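Local structure of 4-hydroxybutyrate coenzyme A transferase (Shewanella oneidensis, 2OAS) at residues A[216-219]-A[220-224]; A[365-368]-A[369-373]. The protein probably transfers coenzyme A between carboxylic acids, such as acetate and 4-hydroxybutyrate, as a two-chain member of the acetyl-CoA hydrolase/transferase family. All blocks are in the same frame, centred on the assembly; numbering follows the deposited sequence.

Contacts 1 and 2 follow one another along the chain, and they share neither a strand nor a helix: their centres are 32 Å apart and their nearest atoms about 22 Å. Residues 216-224 cover the C-terminal turn of helix 213-220 and the loop beyond it, within the connection between strands 206-208 and 229-230 of the six-stranded mixed sheet. Residues 365-373 lead from one edge of a small four-stranded sheet to the other. Bound coenzyme A lies about 11 Å from the side chain of Asp216 and about 6 Å from that of Ser368. Contact 2 is thus close to the ligand and also reaches the second subunit, whereas contact 1 concerns one chain alone.

Contact 1. Residues A[216-219]-A[220-224]; sequences DAVL and SCLTG
Ser220 folds back over the preceding turn and offers two donors to it, a compact example of how the C-terminal turn of a helix is tied off. Its backbone N bonds to Asp216 O at 2.8 Å. A chi1 of 52° sets the hydroxyl between the backbone N and the carbonyl carbon, from where OG reaches back to Ala217 O; that bond is modelled as very short, so its exact length is doubtful. Ala217 O also receives a weak bond from Cys221 N. The stronger partner of Cys221 N is Val218 O, 3.0 Å away, and Leu222 N repeats this three-residue spacing with Leu219 O at 3.1 Å. In both of these bonds the donor stands well above the carbonyl plane, by 63° and 68°, as the chain tightens from four-residue to three-residue steps.

These backbone bonds are the tight part of the contact; the apolar side chains meet less closely. Leu222 CD1 lies against the backbone oxygen Val218 O at 3.2 Å, but is 4.2 Å from Val218 CG1, the two side chains running alongside each other and pointing the same way. The other branch, CD2, is 4.4 Å from Leu219 CD2. Ser220, though exposed, is held by its bonds. The loose, solvent side belongs to Thr223, which contributes little more than a CG2 methyl 4.1 Å from Leu219 O.

The inward side chains face two helices of the same chain. Val218 and Cys221 rest on Val197 and Ala198 of helix 188-200, while Leu219 packs on Ile239 and Leu242 of helix 237-244. Leu222 joins it on Leu242 and also touches Leu228, just before strand 229-230, so that the turn packs on both helices within a beta-alpha-beta connection.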
loop_
_atom_site.group_PDB
_atom_site.type_symbol
_atom_site.label_atom_id
_atom_site.label_comp_id
_atom_site.label_asym_id
_atom_site.label_seq_id
_atom_site.Cartn_x
_atom_site.Cartn_y
_atom_site.Cartn_z
ATOM N N ASP A 216 13.955 0.605 -21.668
ATOM C CA ASP A 216 15.105 0.410 -22.547
ATOM C C ASP A 216 15.996 1.639 -22.597
ATOM O O ASP A 216 17.219 1.536 -22.479
ATOM C CB ASP A 216 14.659 0.073 -23.972
ATOM C CG ASP A 216 14.003 -1.287 -24.073
ATOM O OD1 ASP A 216 14.532 -2.259 -23.488
ATOM O OD2 ASP A 216 12.965 -1.385 -24.751
ATOM N N ALA A 217 15.375 2.800 -22.786
ATOM C CA ALA A 217 16.109 4.053 -22.848
ATOM C C ALA A 217 16.890 4.228 -21.557
ATOM O O ALA A 217 18.019 4.716 -21.570
ATOM C CB ALA A 217 15.143 5.216 -23.045
ATOM N N VAL A 218 16.290 3.828 -20.441
ATOM C CA VAL A 218 16.947 3.938 -19.147
ATOM C C VAL A 218 18.154 3.017 -19.088
ATOM O O VAL A 218 19.238 3.415 -18.653
ATOM C CB VAL A 218 15.995 3.557 -18.000
ATOM C CG1 VAL A 218 16.738 3.627 -16.671
ATOM C CG2 VAL A 218 14.784 4.491 -17.990
ATOM N N LEU A 219 17.957 1.779 -19.523
ATOM C CA LEU A 219 19.021 0.784 -19.521
ATOM C C LEU A 219 20.165 1.196 -20.423
ATOM O O LEU A 219 21.328 0.940 -20.121
ATOM C CB LEU A 219 18.465 -0.566 -19.953
ATOM C CG LEU A 219 17.508 -1.154 -18.915
ATOM C CD1 LEU A 219 16.733 -2.298 -19.521
ATOM C CD2 LEU A 219 18.300 -1.620 -17.706
ATOM N N SER A 220 19.845 1.846 -21.530
ATOM C CA SER A 220 20.882 2.289 -22.442
ATOM C C SER A 220 21.746 3.387 -21.825
ATOM O O SER A 220 22.863 3.621 -22.277
ATOM C CB SER A 220 20.256 2.774 -23.747
ATOM O OG SER A 220 19.241 3.731 -23.512
ATOM N N CYS A 221 21.242 4.053 -20.788
ATOM C CA CYS A 221 22.001 5.111 -20.129
ATOM C C CYS A 221 22.726 4.615 -18.885
ATOM O O CYS A 221 23.318 5.411 -18.156
ATOM C CB CYS A 221 21.088 6.272 -19.749
ATOM S SG CYS A 221 20.107 6.966 -21.136
ATOM N N LEU A 222 22.681 3.308 -18.642
ATOM C CA LEU A 222 23.340 2.733 -17.475
ATOM C C LEU A 222 24.607 1.988 -17.843
ATOM O O LEU A 222 25.252 1.386 -16.981
ATOM C CB LEU A 222 22.394 1.769 -16.753
ATOM C CG LEU A 222 21.565 2.263 -15.567
ATOM C CD1 LEU A 222 20.841 3.539 -15.931
ATOM C CD2 LEU A 222 20.559 1.195 -15.156
ATOM N N THR A 223 24.967 2.029 -19.123
ATOM C CA THR A 223 26.159 1.337 -19.608
ATOM C C THR A 223 27.439 1.872 -18.977
ATOM O O THR A 223 28.531 1.378 -19.256
ATOM C CB THR A 223 26.285 1.431 -21.151
ATOM O OG1 THR A 223 26.430 2.798 -21.549
ATOM C CG2 THR A 223 25.055 0.839 -21.826
ATOM N N GLY A 224 27.291 2.886 -18.129
ATOM C CA GLY A 224 28.436 3.471 -17.463
ATOM C C GLY A 224 28.510 3.111 -15.989
ATOM O O GLY A 224 29.545 3.308 -15.351
#

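Contact 2. Residues A[365-368]-A[369-373]; sequences SVLS and PGAGV
Leu367 lays its side chain along Ala371 and on to Val373, flanking a type II beta turn from Ser368 to Ala371: the leucine stands just before the turn, and the valine beyond it. CB and CG of Leu367 are each 3.9 Å from Ala371 CB, so the methyl lies against the root of the leucine. Farther out, the CD2 branch meets Val373 CG2 at 3.8 Å, the two side chains crossing at about a right angle. The leucine has a chi1 of -105°, well away from a staggered position, and this swing brings its end closer to the following residues. Val373 answers with CG1 anti to its own N (chi1 168°), which leaves CG2 beside that N as the branch that is touched.

The turn brings Ala371 back beside Leu367. Ala371 N bonds to Ser368 O at 2.8 Å, and Ala371 CB comes within 3.1 Å of the same oxygen, a close approach. Ser368 folds its OG back beside its own N, where the hydroxyl is hydrogen-bonded outside the turn. Pro369 takes the first corner with its CD 3.6 Å from Ser368 CB. Gly370 takes the second, at a phi of 85° where a CB would crowd the preceding carbonyl oxygen.

The loop joins strand 363-364 to strand 373-375, the two outer members of a four-stranded mixed sheet, and passes its inner strands: Leu367 and Ala371 both pack on Gln309 of strand 309-311 and Cys317 of strand 316-317. Gln315 of the second subunit hydrogen-bonds to Val373 N and Ala371 O, and the Val373 residues of the two subunits pack together, placing the edge strand 373-375 at the dimer interface.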
loop_
_atom_site.group_PDB
_atom_site.type_symbol
_atom_site.label_atom_id
_atom_site.label_comp_id
_atom_site.label_asym_id
_atom_site.label_seq_id
_atom_site.Cartn_x
_atom_site.Cartn_y
_atom_site.Cartn_z
ATOM N N SER A 365 -5.115 17.575 -13.020
ATOM C CA SER A 365 -5.329 18.235 -11.749
ATOM C C SER A 365 -5.986 17.237 -10.790
ATOM O O SER A 365 -5.722 17.244 -9.593
ATOM C CB SER A 365 -6.223 19.457 -11.938
ATOM O OG SER A 365 -7.471 19.070 -12.476
ATOM N N VAL A 366 -6.837 16.373 -11.327
ATOM C CA VAL A 366 -7.496 15.385 -10.504
ATOM C C VAL A 366 -7.710 14.127 -11.323
ATOM O O VAL A 366 -7.845 14.181 -12.546
ATOM C CB VAL A 366 -8.861 15.902 -9.980
ATOM C CG1 VAL A 366 -9.860 16.005 -11.118
ATOM C CG2 VAL A 366 -9.377 14.991 -8.903
ATOM N N LEU A 367 -7.720 12.987 -10.652
ATOM C CA LEU A 367 -7.915 11.726 -11.339
ATOM C C LEU A 367 -9.328 11.628 -11.903
ATOM O O LEU A 367 -10.278 12.098 -11.287
ATOM C CB LEU A 367 -7.644 10.567 -10.380
ATOM C CG LEU A 367 -6.325 9.819 -10.567
ATOM C CD1 LEU A 367 -5.154 10.784 -10.688
ATOM C CD2 LEU A 367 -6.133 8.886 -9.384
ATOM N N SER A 368 -9.452 11.027 -13.082
ATOM C CA SER A 368 -10.746 10.857 -13.734
ATOM C C SER A 368 -11.710 10.088 -12.830
ATOM O O SER A 368 -11.309 9.181 -12.108
ATOM C CB SER A 368 -10.576 10.096 -15.046
ATOM O OG SER A 368 -9.604 10.715 -15.869
ATOM N N PRO A 369 -13.000 10.438 -12.875
ATOM C CA PRO A 369 -13.989 9.753 -12.041
ATOM C C PRO A 369 -13.868 8.233 -12.095
ATOM O O PRO A 369 -14.002 7.621 -13.160
ATOM C CB PRO A 369 -15.318 10.247 -12.614
ATOM C CG PRO A 369 -14.978 11.625 -13.107
ATOM C CD PRO A 369 -13.655 11.389 -13.790
ATOM N N GLY A 370 -13.606 7.630 -10.945
ATOM C CA GLY A 370 -13.499 6.185 -10.875
ATOM C C GLY A 370 -12.138 5.618 -11.210
ATOM O O GLY A 370 -11.975 4.402 -11.259
ATOM N N ALA A 371 -11.158 6.488 -11.431
ATOM C CA ALA A 371 -9.814 6.044 -11.759
ATOM C C ALA A 371 -9.282 5.102 -10.672
ATOM O O ALA A 371 -9.415 5.366 -9.472
ATOM C CB ALA A 371 -8.891 7.247 -11.916
ATOM N N GLY A 372 -8.698 3.990 -11.102
ATOM C CA GLY A 372 -8.169 3.033 -10.146
ATOM C C GLY A 372 -6.842 3.489 -9.585
ATOM O O GLY A 372 -5.850 3.599 -10.313
ATOM N N VAL A 373 -6.809 3.778 -8.290
ATOM C CA VAL A 373 -5.556 4.195 -7.677
ATOM C C VAL A 373 -4.740 2.939 -7.361
ATOM O O VAL A 373 -5.202 2.077 -6.621
ATOM C CB VAL A 373 -5.805 4.962 -6.369
ATOM C CG1 VAL A 373 -4.493 5.124 -5.609
ATOM C CG2 VAL A 373 -6.431 6.297 -6.666
#